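Local coordinates for protein monoglyceride lipase (Saccharomyces cerevisiae, PDB 4ZWN) that hydrolyses monoacylglycerols to free fatty acids and glycerol, with a strong preference for monounsaturated substrates, and also breaks down fatty acid ethyl esters, at residues A[32-37]-A[49-54]; A[25-30]-A[81-86]; A[174-179]-A[275-280]. The protein carries 2 engineered substitutions. All blocks are in the same frame, centred on the assembly; numbering follows the deposited sequence.

How the contacts relate
Contacts 1 and 2 are neighbours, with centres about 11 Å apart, and contact 3 lies across the molecule, its centre about 33 Å from contact 1 and about 29 Å from contact 2. Along the chain, 32-37/49-54 is nested inside the loop closed by 25-30/81-86, and contact 3 opens only after both. The first two lay neighbouring pieces of the N-terminal arm, one residue apart, against strand 44-51 and helix 78-86, near one margin of the alpha/beta hydrolase sheet; they meet where W51 packs on M81 and S85, and S85 makes probable hydrogen bonds to P52 O and Q54 N. Contact 3 joins loops following strands 165-169 and 264-269, beside the probable catalytic residues; the others are structural packing.

Contact 1 of 3, residues A[32-37]-A[49-54]; sequences TVPELQ and MFWPVQ
The side-chain amide of Q54 grips the backbone of T32 at both ends. Its OE1 accepts from T32 N at 2.8 Å, the donor tilted 21° from the amide's carbonyl plane, while its NE2 gives a nearly straight bond to T32 O at 3.1 Å, arriving in the carbonyl plane on a lone pair. Two bonds from one flat group fix its rotation and satisfy both backbone polar atoms of T32. With CG anti to the carbonyl carbon (chi1 -55°) and the chain extended beyond it, Q54 spans the gap to the arm. At the other end a water does similar work: it donates to E35 O at 2.6 Å and to Q37 OE1, and accepts from F50 N at 3.1 Å, so three polar groups that do not meet directly share one partner.

Between these polar ends the contact is greasy. P34 stands across one face of the W51 indole, pointing CD at its six-membered ring in a CH-pi contact, 3.5 Å from the centroid and only 14° off the ring normal. V33 CG2 reaches W51 CH2, and the methyl CE of M49 sits at the end of an extended chain, 4.2 Å from L36 CG and close to P34 O. W51 NE1 is taken by T31 OG1, just before the arm segment.

The two segments run nearly antiparallel. Residues 32-37 lead into edge strand 37-41, which turns back through strand 44-51; that strand pairs in turn with strand 89-94, through M49 to T93 and W51 to S91, while helix 78-86 packs against W51 through M81, D82 and S85.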
ATOM      1  N   THR A  32      10.310 -14.471 -13.271  1.00 45.58           N
ATOM      2  CA  THR A  32       9.161 -14.801 -14.100  1.00 41.24           C
ATOM      3  C   THR A  32       7.883 -14.164 -13.563  1.00 38.99           C
ATOM      4  O   THR A  32       7.443 -14.469 -12.454  1.00 40.91           O
ATOM      5  CB  THR A  32       8.963 -16.325 -14.197  1.00 43.62           C
ATOM      6  OG1 THR A  32      10.165 -16.932 -14.689  1.00 50.03           O
ATOM      7  CG2 THR A  32       7.807 -16.655 -15.131  1.00 34.21           C
ATOM      8  N   VAL A  33       7.289 -13.281 -14.358  1.00 44.79           N
ATOM      9  CA  VAL A  33       6.054 -12.610 -13.975  1.00 44.31           C
ATOM     10  C   VAL A  33       4.898 -13.603 -13.888  1.00 44.88           C
ATOM     11  O   VAL A  33       4.613 -14.314 -14.851  1.00 47.65           O
ATOM     12  CB  VAL A  33       5.696 -11.484 -14.964  1.00 41.76           C
ATOM     13  CG1 VAL A  33       4.377 -10.833 -14.578  1.00 40.58           C
ATOM     14  CG2 VAL A  33       6.815 -10.450 -15.012  1.00 43.32           C
ATOM     15  N   PRO A  34       4.240 -13.662 -12.720  1.00 45.44           N
ATOM     16  CA  PRO A  34       3.127 -14.578 -12.437  1.00 43.50           C
ATOM     17  C   PRO A  34       1.894 -14.324 -13.300  1.00 44.73           C
ATOM     18  O   PRO A  34       1.704 -13.238 -13.849  1.00 41.54           O
ATOM     19  CB  PRO A  34       2.807 -14.302 -10.964  1.00 43.52           C
ATOM     20  CG  PRO A  34       4.060 -13.718 -10.409  1.00 45.93           C
ATOM     21  CD  PRO A  34       4.647 -12.911 -11.522  1.00 37.84           C
ATOM     22  N   GLU A  35       1.063 -15.351 -13.408  1.00 42.77           N
ATOM     23  CA  GLU A  35      -0.203 -15.289 -14.131  1.00 47.00           C
ATOM     24  C   GLU A  35      -1.141 -14.290 -13.451  1.00 47.94           C
ATOM     25  O   GLU A  35      -1.320 -14.334 -12.237  1.00 44.97           O
ATOM     26  CB  GLU A  35      -0.847 -16.675 -14.157  1.00 52.87           C
ATOM     27  CG  GLU A  35      -2.301 -16.760 -14.601  1.00 52.52           C
ATOM     28  CD  GLU A  35      -2.859 -18.178 -14.548  1.00 65.63           C
ATOM     29  OE1 GLU A  35      -2.061 -19.126 -14.422  1.00 64.08           O
ATOM     30  OE2 GLU A  35      -4.099 -18.343 -14.622  1.00 66.00           O
ATOM     31  N   LEU A  36      -1.725 -13.364 -14.203  1.00 47.59           N
ATOM     32  CA  LEU A  36      -2.770 -12.525 -13.611  1.00 39.09           C
ATOM     33  C   LEU A  36      -4.024 -13.421 -13.438  1.00 43.47           C
ATOM     34  O   LEU A  36      -4.619 -13.890 -14.455  1.00 51.64           O
ATOM     35  CB  LEU A  36      -3.043 -11.262 -14.453  1.00 41.84           C
ATOM     36  CG  LEU A  36      -3.609 -10.073 -13.664  1.00 46.51           C
ATOM     37  CD1 LEU A  36      -3.419  -8.721 -14.350  1.00 49.33           C
ATOM     38  CD2 LEU A  36      -5.079 -10.302 -13.378  1.00 44.36           C
ATOM     39  N   GLN A  37      -4.397 -13.658 -12.162  1.00 49.03           N
ATOM     40  CA  GLN A  37      -5.421 -14.635 -11.752  1.00 48.58           C
ATOM     41  C   GLN A  37      -6.678 -13.923 -11.255  1.00 48.65           C
ATOM     42  O   GLN A  37      -6.617 -12.799 -10.726  1.00 48.69           O
ATOM     43  CB  GLN A  37      -4.852 -15.505 -10.656  1.00 50.62           C
ATOM     44  CG  GLN A  37      -5.010 -16.995 -10.739  1.00 56.59           C
ATOM     45  CD  GLN A  37      -3.951 -17.740  -9.947  1.00 53.14           C
ATOM     46  OE1 GLN A  37      -2.855 -17.237  -9.728  1.00 53.86           O
ATOM     47  NE2 GLN A  37      -4.288 -18.940  -9.496  1.00 58.44           N
ATOM     48  N   MET A  49      -2.293 -11.652  -7.959  1.00 41.91           N
ATOM     49  CA  MET A  49      -1.043 -12.287  -8.347  1.00 32.81           C
ATOM     50  C   MET A  49      -0.377 -12.968  -7.166  1.00 38.05           C
ATOM     51  O   MET A  49      -0.356 -12.434  -6.056  1.00 35.04           O
ATOM     52  CB  MET A  49      -0.078 -11.267  -8.945  1.00 30.62           C
ATOM     53  CG  MET A  49      -0.335 -10.928 -10.388  1.00 33.31           C
ATOM     54  SD  MET A  49       0.998  -9.913 -11.039  1.00 33.44           S
ATOM     55  CE  MET A  49       0.466  -9.724 -12.738  1.00 41.02           C
ATOM     56  N   PHE A  50       0.166 -14.153  -7.412  1.00 38.51           N
ATOM     57  CA  PHE A  50       1.019 -14.802  -6.434  1.00 36.17           C
ATOM     58  C   PHE A  50       2.432 -14.889  -6.987  1.00 38.06           C
ATOM     59  O   PHE A  50       2.691 -15.630  -7.933  1.00 37.67           O
ATOM     60  CB  PHE A  50       0.503 -16.192  -6.077  1.00 35.46           C
ATOM     61  CG  PHE A  50       1.491 -17.008  -5.301  1.00 38.83           C
ATOM     62  CD1 PHE A  50       1.806 -16.675  -3.994  1.00 33.77           C
ATOM     63  CD2 PHE A  50       2.119 -18.095  -5.882  1.00 40.56           C
ATOM     64  CE1 PHE A  50       2.724 -17.418  -3.278  1.00 42.55           C
ATOM     65  CE2 PHE A  50       3.037 -18.843  -5.173  1.00 39.20           C
ATOM     66  CZ  PHE A  50       3.342 -18.504  -3.869  1.00 44.40           C
ATOM     67  N   TRP A  51       3.341 -14.120  -6.397  1.00 38.14           N
ATOM     68  CA  TRP A  51       4.716 -14.066  -6.874  1.00 38.40           C
ATOM     69  C   TRP A  51       5.614 -14.968  -6.037  1.00 33.39           C
ATOM     70  O   TRP A  51       5.915 -14.651  -4.888  1.00 42.79           O
ATOM     71  CB  TRP A  51       5.234 -12.629  -6.844  1.00 33.70           C
ATOM     72  CG  TRP A  51       6.325 -12.371  -7.828  1.00 36.24           C
ATOM     73  CD1 TRP A  51       7.525 -13.019  -7.912  1.00 32.15           C
ATOM     74  CD2 TRP A  51       6.325 -11.387  -8.867  1.00 34.43           C
ATOM     75  NE1 TRP A  51       8.270 -12.500  -8.944  1.00 32.84           N
ATOM     76  CE2 TRP A  51       7.556 -11.496  -9.546  1.00 36.35           C
ATOM     77  CE3 TRP A  51       5.404 -10.424  -9.291  1.00 31.75           C
ATOM     78  CZ2 TRP A  51       7.890 -10.679 -10.626  1.00 34.45           C
ATOM     79  CZ3 TRP A  51       5.737  -9.612 -10.363  1.00 32.05           C
ATOM     80  CH2 TRP A  51       6.969  -9.745 -11.017  1.00 32.58           C
ATOM     81  N   PRO A  52       6.048 -16.098  -6.616  1.00 36.51           N
ATOM     82  CA  PRO A  52       6.839 -17.101  -5.893  1.00 38.36           C
ATOM     83  C   PRO A  52       8.310 -16.719  -5.754  1.00 35.45           C
ATOM     84  O   PRO A  52       8.816 -15.913  -6.534  1.00 35.03           O
ATOM     85  CB  PRO A  52       6.685 -18.349  -6.762  1.00 30.83           C
ATOM     86  CG  PRO A  52       6.540 -17.807  -8.146  1.00 36.71           C
ATOM     87  CD  PRO A  52       5.806 -16.491  -8.016  1.00 37.07           C
ATOM     88  N   VAL A  53       8.981 -17.295  -4.763  1.00 42.84           N
ATOM     89  CA  VAL A  53      10.415 -17.098  -4.599  1.00 41.53           C
ATOM     90  C   VAL A  53      11.158 -17.734  -5.767  1.00 38.13           C
ATOM     91  O   VAL A  53      10.958 -18.911  -6.068  1.00 48.69           O
ATOM     92  CB  VAL A  53      10.927 -17.700  -3.276  1.00 44.76           C
ATOM     93  CG1 VAL A  53      12.442 -17.604  -3.203  1.00 44.06           C
ATOM     94  CG2 VAL A  53      10.281 -17.002  -2.086  1.00 41.25           C
ATOM     95  N   GLN A  54      12.003 -16.952  -6.432  1.00 40.43           N
ATOM     96  CA  GLN A  54      12.766 -17.446  -7.577  1.00 41.14           C
ATOM     97  C   GLN A  54      14.237 -17.054  -7.498  1.00 42.92           C
ATOM     98  O   GLN A  54      14.685 -16.175  -8.231  1.00 43.12           O
ATOM     99  CB  GLN A  54      12.173 -16.914  -8.883  1.00 38.26           C
ATOM    100  CG  GLN A  54      10.696 -17.206  -9.069  1.00 41.81           C
ATOM    101  CD  GLN A  54      10.117 -16.518 -10.289  1.00 45.42           C
ATOM    102  OE1 GLN A  54      10.745 -16.470 -11.347  1.00 46.02           O
ATOM    103  NE2 GLN A  54       8.915 -15.972 -10.143  1.00 42.97           N
TER
HETATM  104  O   HOH W   1      -0.703 -15.484 -10.033  1.00 39.95           O

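Contact 2 of 3, residues A[25-30]-A[81-86]; sequences YPYKVQ and MDHLSL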
ATOM      1  N   TYR A  25       7.644   0.759 -19.541  1.00 46.04           N
ATOM      2  CA  TYR A  25       7.925   0.521 -18.131  1.00 47.21           C
ATOM      3  C   TYR A  25       9.435   0.466 -17.920  1.00 47.66           C
ATOM      4  O   TYR A  25      10.100  -0.449 -18.404  1.00 53.50           O
ATOM      5  CB  TYR A  25       7.256  -0.777 -17.666  1.00 40.72           C
ATOM      6  CG  TYR A  25       7.364  -1.049 -16.181  1.00 45.80           C
ATOM      7  CD1 TYR A  25       6.902  -0.130 -15.247  1.00 46.76           C
ATOM      8  CD2 TYR A  25       7.906  -2.239 -15.714  1.00 48.67           C
ATOM      9  CE1 TYR A  25       6.993  -0.384 -13.890  1.00 43.10           C
ATOM     10  CE2 TYR A  25       7.999  -2.503 -14.362  1.00 43.65           C
ATOM     11  CZ  TYR A  25       7.543  -1.573 -13.454  1.00 44.71           C
ATOM     12  OH  TYR A  25       7.638  -1.837 -12.107  1.00 44.59           O
ATOM     13  N   PRO A  26       9.982   1.457 -17.199  1.00 44.75           N
ATOM     14  CA  PRO A  26      11.430   1.650 -17.050  1.00 45.35           C
ATOM     15  C   PRO A  26      12.147   0.469 -16.405  1.00 44.59           C
ATOM     16  O   PRO A  26      13.339   0.280 -16.644  1.00 52.11           O
ATOM     17  CB  PRO A  26      11.526   2.889 -16.149  1.00 43.08           C
ATOM     18  CG  PRO A  26      10.221   3.588 -16.322  1.00 38.82           C
ATOM     19  CD  PRO A  26       9.219   2.491 -16.482  1.00 43.51           C
ATOM     20  N   TYR A  27      11.438  -0.312 -15.599  1.00 47.86           N
ATOM     21  CA  TYR A  27      12.075  -1.399 -14.866  1.00 45.15           C
ATOM     22  C   TYR A  27      12.014  -2.719 -15.630  1.00 47.51           C
ATOM     23  O   TYR A  27      10.983  -3.077 -16.203  1.00 48.36           O
ATOM     24  CB  TYR A  27      11.434  -1.563 -13.485  1.00 40.81           C
ATOM     25  CG  TYR A  27      11.990  -2.729 -12.700  1.00 41.00           C
ATOM     26  CD1 TYR A  27      13.261  -2.677 -12.143  1.00 39.78           C
ATOM     27  CD2 TYR A  27      11.241  -3.884 -12.515  1.00 38.06           C
ATOM     28  CE1 TYR A  27      13.773  -3.743 -11.428  1.00 35.93           C
ATOM     29  CE2 TYR A  27      11.743  -4.953 -11.802  1.00 35.81           C
ATOM     30  CZ  TYR A  27      13.008  -4.878 -11.261  1.00 35.19           C
ATOM     31  OH  TYR A  27      13.507  -5.946 -10.551  1.00 40.12           O
ATOM     32  N   LYS A  28      13.136  -3.431 -15.630  1.00 43.38           N
ATOM     33  CA  LYS A  28      13.232  -4.744 -16.252  1.00 40.52           C
ATOM     34  C   LYS A  28      13.075  -5.833 -15.197  1.00 38.82           C
ATOM     35  O   LYS A  28      13.937  -5.991 -14.334  1.00 45.92           O
ATOM     36  CB  LYS A  28      14.575  -4.903 -16.972  1.00 41.28           C
ATOM     37  CG  LYS A  28      14.879  -3.831 -18.013  1.00 41.31           C
ATOM     38  CD  LYS A  28      14.048  -4.029 -19.270  1.00 50.14           C
ATOM     39  CE  LYS A  28      14.718  -3.402 -20.483  1.00 48.68           C
ATOM     40  NZ  LYS A  28      13.969  -3.694 -21.738  1.00 51.43           N
ATOM     41  N   VAL A  29      11.974  -6.573 -15.258  1.00 42.35           N
ATOM     42  CA  VAL A  29      11.735  -7.652 -14.305  1.00 37.85           C
ATOM     43  C   VAL A  29      12.759  -8.763 -14.521  1.00 41.30           C
ATOM     44  O   VAL A  29      13.025  -9.161 -15.654  1.00 42.06           O
ATOM     45  CB  VAL A  29      10.305  -8.217 -14.431  1.00 42.37           C
ATOM     46  CG1 VAL A  29      10.071  -9.319 -13.408  1.00 39.61           C
ATOM     47  CG2 VAL A  29       9.284  -7.105 -14.260  1.00 32.18           C
ATOM     48  N   GLN A  30      13.341  -9.249 -13.428  1.00 43.06           N
ATOM     49  CA  GLN A  30      14.417 -10.230 -13.506  1.00 41.60           C
ATOM     50  C   GLN A  30      13.920 -11.661 -13.323  1.00 44.87           C
ATOM     51  O   GLN A  30      14.576 -12.609 -13.752  1.00 42.25           O
ATOM     52  CB  GLN A  30      15.488  -9.914 -12.464  1.00 37.54           C
ATOM     53  CG  GLN A  30      15.994  -8.488 -12.541  1.00 44.10           C
ATOM     54  CD  GLN A  30      16.966  -8.160 -11.433  1.00 46.99           C
ATOM     55  OE1 GLN A  30      17.725  -9.019 -10.985  1.00 50.06           O
ATOM     56  NE2 GLN A  30      16.945  -6.912 -10.979  1.00 43.41           N
ATOM     57  N   MET A  81       7.882  -6.757  -5.903  1.00 30.19           N
ATOM     58  CA  MET A  81       7.700  -8.204  -5.884  1.00 33.81           C
ATOM     59  C   MET A  81       8.868  -8.938  -6.539  1.00 34.70           C
ATOM     60  O   MET A  81       9.238 -10.034  -6.114  1.00 31.31           O
ATOM     61  CB  MET A  81       6.388  -8.579  -6.575  1.00 34.98           C
ATOM     62  CG  MET A  81       5.156  -8.068  -5.852  1.00 33.61           C
ATOM     63  SD  MET A  81       3.585  -8.640  -6.528  1.00 28.91           S
ATOM     64  CE  MET A  81       3.512  -7.709  -8.057  1.00 28.59           C
ATOM     65  N   ASP A  82       9.445  -8.331  -7.571  1.00 36.92           N
ATOM     66  CA  ASP A  82      10.590  -8.916  -8.259  1.00 33.47           C
ATOM     67  C   ASP A  82      11.795  -9.013  -7.324  1.00 35.29           C
ATOM     68  O   ASP A  82      12.438 -10.059  -7.237  1.00 40.38           O
ATOM     69  CB  ASP A  82      10.947  -8.100  -9.503  1.00 34.59           C
ATOM     70  CG  ASP A  82      11.896  -8.838 -10.436  1.00 40.33           C
ATOM     71  OD1 ASP A  82      11.751 -10.072 -10.581  1.00 31.86           O
ATOM     72  OD2 ASP A  82      12.785  -8.185 -11.026  1.00 34.75           O
ATOM     73  N   HIS A  83      12.094  -7.924  -6.621  1.00 34.55           N
ATOM     74  CA  HIS A  83      13.218  -7.901  -5.688  1.00 36.42           C
ATOM     75  C   HIS A  83      12.973  -8.807  -4.484  1.00 38.51           C
ATOM     76  O   HIS A  83      13.897  -9.451  -3.991  1.00 39.94           O
ATOM     77  CB  HIS A  83      13.505  -6.472  -5.213  1.00 34.32           C
ATOM     78  CG  HIS A  83      14.242  -5.636  -6.213  1.00 34.99           C
ATOM     79  ND1 HIS A  83      13.664  -5.188  -7.382  1.00 35.88           N
ATOM     80  CD2 HIS A  83      15.511  -5.162  -6.216  1.00 37.64           C
ATOM     81  CE1 HIS A  83      14.543  -4.475  -8.061  1.00 36.21           C
ATOM     82  NE2 HIS A  83      15.671  -4.443  -7.377  1.00 39.96           N
ATOM     83  N   LEU A  84      11.732  -8.854  -4.010  1.00 34.88           N
ATOM     84  CA  LEU A  84      11.385  -9.745  -2.906  1.00 35.28           C
ATOM     85  C   LEU A  84      11.561 -11.205  -3.312  1.00 36.86           C
ATOM     86  O   LEU A  84      12.026 -12.026  -2.523  1.00 36.84           O
ATOM     87  CB  LEU A  84       9.950  -9.499  -2.435  1.00 29.96           C
ATOM     88  CG  LEU A  84       9.699  -8.245  -1.596  1.00 35.71           C
ATOM     89  CD1 LEU A  84       8.212  -8.064  -1.336  1.00 28.52           C
ATOM     90  CD2 LEU A  84      10.465  -8.315  -0.284  1.00 32.46           C
ATOM     91  N   SER A  85      11.185 -11.518  -4.549  1.00 37.27           N
ATOM     92  CA  SER A  85      11.301 -12.875  -5.073  1.00 38.35           C
ATOM     93  C   SER A  85      12.760 -13.320  -5.118  1.00 41.54           C
ATOM     94  O   SER A  85      13.076 -14.472  -4.821  1.00 40.62           O
ATOM     95  CB  SER A  85      10.679 -12.964  -6.469  1.00 38.22           C
ATOM     96  OG  SER A  85      10.771 -14.277  -6.991  1.00 40.01           O
ATOM     97  N   LEU A  86      13.642 -12.392  -5.481  1.00 37.54           N
ATOM     98  CA  LEU A  86      15.074 -12.666  -5.552  1.00 38.61           C
ATOM     99  C   LEU A  86      15.701 -12.869  -4.176  1.00 38.34           C
ATOM    100  O   LEU A  86      16.757 -13.493  -4.056  1.00 45.63           O
ATOM    101  CB  LEU A  86      15.798 -11.528  -6.277  1.00 32.53           C
ATOM    102  CG  LEU A  86      15.557 -11.410  -7.782  1.00 38.07           C
ATOM    103  CD1 LEU A  86      16.162 -10.128  -8.316  1.00 43.15           C
ATOM    104  CD2 LEU A  86      16.134 -12.612  -8.505  1.00 37.45           C
TER
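The Y27 ring meets D82 at its hydroxyl edge, with OD2 near the ring plane and the carboxylate turned steeply against the ring. H83 approaches the same ring obliquely, the two planes 34° apart and the centroids 5.5 Å apart. H83 CE1 comes within 3.5 Å of Y27 CE1. At another edge of the Y27 ring, in plane, lies CE2 of Y25, whose own ring carries Y27 N over one face. F313 and F317 pack edge-to-face with the imidazole of H83, and its ND1 is bonded to R79 O one turn earlier in the helix.

D82 is where helix 78-86 takes hold of the N-terminal arm, a loop running toward the first strand of the alpha/beta hydrolase sheet. Chi1 of -166° swings its CG away from the backbone N and out to the arm, where OD2 accepts two bonds. Q30 N enters on the syn side at 2.7 Å, 29° out of the carboxylate plane; the second donor is Y27 OH, modelled only 2.4 Å from OD2, a length to be treated with caution at this resolution. OD1 is hydrogen-bonded to T31 OG1, so both carboxylate oxygens have partners on the arm; the donors on OD2 would be expected to favour the charged form. V29 CG1 lies against the carboxylate. Farther along the helix, the extended Q30 side chain crosses L86 at about a right angle, OE1 meeting CD1 at 3.3 Å.

Contact 3 of 3, residues A[174-179]-A[275-280]; sequences ILHPHT and NDPKGS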
ATOM      1  N   ILE A 174      -2.144  12.042   6.941  1.00 28.38           N
ATOM      2  CA  ILE A 174      -2.576  13.398   6.608  1.00 25.46           C
ATOM      3  C   ILE A 174      -1.930  13.861   5.310  1.00 26.18           C
ATOM      4  O   ILE A 174      -0.743  13.628   5.077  1.00 26.36           O
ATOM      5  CB  ILE A 174      -2.232  14.414   7.716  1.00 27.20           C
ATOM      6  CG1 ILE A 174      -0.786  14.229   8.182  1.00 26.34           C
ATOM      7  CG2 ILE A 174      -3.199  14.285   8.877  1.00 26.17           C
ATOM      8  CD1 ILE A 174      -0.275  15.363   9.038  1.00 26.23           C
ATOM      9  N   LEU A 175      -2.713  14.522   4.466  1.00 26.10           N
ATOM     10  CA  LEU A 175      -2.176  15.107   3.246  1.00 28.82           C
ATOM     11  C   LEU A 175      -1.170  16.206   3.572  1.00 27.89           C
ATOM     12  O   LEU A 175      -1.289  16.898   4.584  1.00 24.88           O
ATOM     13  CB  LEU A 175      -3.297  15.669   2.370  1.00 27.89           C
ATOM     14  CG  LEU A 175      -4.316  14.675   1.813  1.00 31.29           C
ATOM     15  CD1 LEU A 175      -5.372  15.400   0.991  1.00 31.53           C
ATOM     16  CD2 LEU A 175      -3.617  13.620   0.977  1.00 21.68           C
ATOM     17  N   HIS A 176      -0.172  16.346   2.705  1.00 25.41           N
ATOM     18  CA  HIS A 176       0.804  17.422   2.790  1.00 24.83           C
ATOM     19  C   HIS A 176       0.161  18.725   2.328  1.00 28.05           C
ATOM     20  O   HIS A 176      -0.632  18.715   1.385  1.00 29.09           O
ATOM     21  CB  HIS A 176       2.028  17.083   1.936  1.00 31.65           C
ATOM     22  CG  HIS A 176       3.185  18.014   2.122  1.00 31.19           C
ATOM     23  ND1 HIS A 176       3.247  19.253   1.523  1.00 32.17           N
ATOM     24  CD2 HIS A 176       4.332  17.880   2.829  1.00 29.72           C
ATOM     25  CE1 HIS A 176       4.380  19.845   1.858  1.00 31.54           C
ATOM     26  NE2 HIS A 176       5.056  19.033   2.651  1.00 29.72           N
ATOM     27  N   PRO A 177       0.492  19.848   2.992  1.00 31.59           N
ATOM     28  CA  PRO A 177      -0.073  21.166   2.668  1.00 31.14           C
ATOM     29  C   PRO A 177      -0.008  21.510   1.180  1.00 29.08           C
ATOM     30  O   PRO A 177      -0.925  22.137   0.652  1.00 30.56           O
ATOM     31  CB  PRO A 177       0.799  22.124   3.482  1.00 29.94           C
ATOM     32  CG  PRO A 177       1.209  21.323   4.662  1.00 35.24           C
ATOM     33  CD  PRO A 177       1.393  19.915   4.157  1.00 32.87           C
ATOM     34  N   HIS A 178       1.065  21.092   0.518  1.00 30.35           N
ATOM     35  CA  HIS A 178       1.230  21.334  -0.909  1.00 27.89           C
ATOM     36  C   HIS A 178       0.093  20.713  -1.715  1.00 34.49           C
ATOM     37  O   HIS A 178      -0.397  21.309  -2.674  1.00 33.34           O
ATOM     38  CB  HIS A 178       2.570  20.783  -1.384  1.00 32.07           C
ATOM     39  CG  HIS A 178       2.815  20.965  -2.845  1.00 41.81           C
ATOM     40  ND1 HIS A 178       2.411  20.046  -3.791  1.00 35.92           N
ATOM     41  CD2 HIS A 178       3.431  21.960  -3.529  1.00 42.80           C
ATOM     42  CE1 HIS A 178       2.764  20.468  -4.991  1.00 38.58           C
ATOM     43  NE2 HIS A 178       3.384  21.625  -4.860  1.00 41.35           N
ATOM     44  N   THR A 179      -0.325  19.516  -1.318  1.00 33.78           N
ATOM     45  CA  THR A 179      -1.418  18.828  -1.996  1.00 30.66           C
ATOM     46  C   THR A 179      -2.773  19.451  -1.652  1.00 28.50           C
ATOM     47  O   THR A 179      -3.631  19.606  -2.522  1.00 31.91           O
ATOM     48  CB  THR A 179      -1.430  17.322  -1.650  1.00 31.83           C
ATOM     49  OG1 THR A 179      -0.265  16.699  -2.206  1.00 34.30           O
ATOM     50  CG2 THR A 179      -2.671  16.642  -2.219  1.00 26.50           C
ATOM     51  N   ASN A 275       1.725  12.929   0.738  1.00 34.22           N
ATOM     52  CA  ASN A 275       1.381  12.585   2.114  1.00 33.78           C
ATOM     53  C   ASN A 275       2.420  13.144   3.080  1.00 30.78           C
ATOM     54  O   ASN A 275       3.609  12.859   2.954  1.00 34.98           O
ATOM     55  CB  ASN A 275       1.263  11.069   2.287  1.00 30.04           C
ATOM     56  CG  ASN A 275       0.115  10.477   1.492  1.00 31.80           C
ATOM     57  OD1 ASN A 275      -0.783  11.194   1.052  1.00 37.65           O
ATOM     58  ND2 ASN A 275       0.135   9.161   1.310  1.00 30.96           N
ATOM     59  N   ASP A 276       1.970  13.940   4.044  1.00 28.66           N
ATOM     60  CA  ASP A 276       2.881  14.603   4.970  1.00 27.55           C
ATOM     61  C   ASP A 276       3.614  13.611   5.866  1.00 29.42           C
ATOM     62  O   ASP A 276       2.990  12.759   6.503  1.00 29.27           O
ATOM     63  CB  ASP A 276       2.120  15.613   5.831  1.00 26.07           C
ATOM     64  CG  ASP A 276       3.014  16.719   6.361  1.00 30.97           C
ATOM     65  OD1 ASP A 276       4.144  16.428   6.800  1.00 28.30           O
ATOM     66  OD2 ASP A 276       2.585  17.891   6.331  1.00 39.30           O
ATOM     67  N   PRO A 277       4.952  13.722   5.918  1.00 28.90           N
ATOM     68  CA  PRO A 277       5.771  12.928   6.840  1.00 32.75           C
ATOM     69  C   PRO A 277       5.365  13.123   8.301  1.00 29.23           C
ATOM     70  O   PRO A 277       5.665  12.265   9.132  1.00 30.42           O
ATOM     71  CB  PRO A 277       7.186  13.454   6.590  1.00 31.77           C
ATOM     72  CG  PRO A 277       7.156  13.934   5.181  1.00 29.01           C
ATOM     73  CD  PRO A 277       5.782  14.513   4.990  1.00 28.75           C
ATOM     74  N   LYS A 278       4.694  14.234   8.598  1.00 29.80           N
ATOM     75  CA  LYS A 278       4.199  14.512   9.946  1.00 28.42           C
ATOM     76  C   LYS A 278       3.282  13.400  10.457  1.00 29.68           C
ATOM     77  O   LYS A 278       3.279  13.087  11.645  1.00 35.35           O
ATOM     78  CB  LYS A 278       3.455  15.852   9.980  1.00 29.12           C
ATOM     79  CG  LYS A 278       4.359  17.086   9.967  1.00 30.88           C
ATOM     80  CD  LYS A 278       3.535  18.377   9.915  1.00 27.94           C
ATOM     81  CE  LYS A 278       4.419  19.620   9.920  1.00 29.17           C
ATOM     82  NZ  LYS A 278       5.395  19.632   8.792  1.00 35.50           N
ATOM     83  N   GLY A 279       2.509  12.806   9.551  1.00 30.30           N
ATOM     84  CA  GLY A 279       1.600  11.732   9.912  1.00 28.57           C
ATOM     85  C   GLY A 279       2.320  10.492  10.404  1.00 29.65           C
ATOM     86  O   GLY A 279       1.938   9.897  11.412  1.00 32.27           O
ATOM     87  N   SER A 280       3.372  10.105   9.690  1.00 30.40           N
ATOM     88  CA  SER A 280       4.174   8.948  10.067  1.00 27.86           C
ATOM     89  C   SER A 280       4.945   9.198  11.365  1.00 32.52           C
ATOM     90  O   SER A 280       5.080   8.300  12.199  1.00 31.26           O
ATOM     91  CB  SER A 280       5.145   8.580   8.941  1.00 30.08           C
ATOM     92  OG  SER A 280       4.454   8.270   7.741  1.00 25.42           O
TER
HETATM   93  O   HOH W   2       0.370  11.548   6.296  1.00 29.00           O
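Chi1 of 47° puts CG1 of I174 between its backbone N and carbonyl carbon, turning CD1 toward the start of the facing helix, where it packs 3.9 Å from K278 CB and against G279 N. D276 and H176 both carry CG anti to the backbone N, which brings carboxylate and imidazole together with their planes 31° apart and D276 OD2 3.9 Å from H176 CD2. P177 CD also lies against D276 OD2.

Each of these two residues is an N-cap: H176 ND1 accepts from H178 N at 3.0 Å, and D276 OD1 takes K278 N at 2.9 Å from above the carboxylate plane. In this alpha/beta hydrolase fold, helices 177-182 and 277-286 start from adjacent points and then diverge, their N-caps following directly on a single beta bridge between L175 and N275. D276 N donates to I174 O at 2.9 Å, nearly along the C=O axis, and a water links I174 N to D276 O.

The bridge lies next to the probable catalytic triad. N275 ND2 is hydrogen-bonded to OG of S144, the probable nucleophile, and to G170 O; N275 N is hydrogen-bonded to D272 OD1.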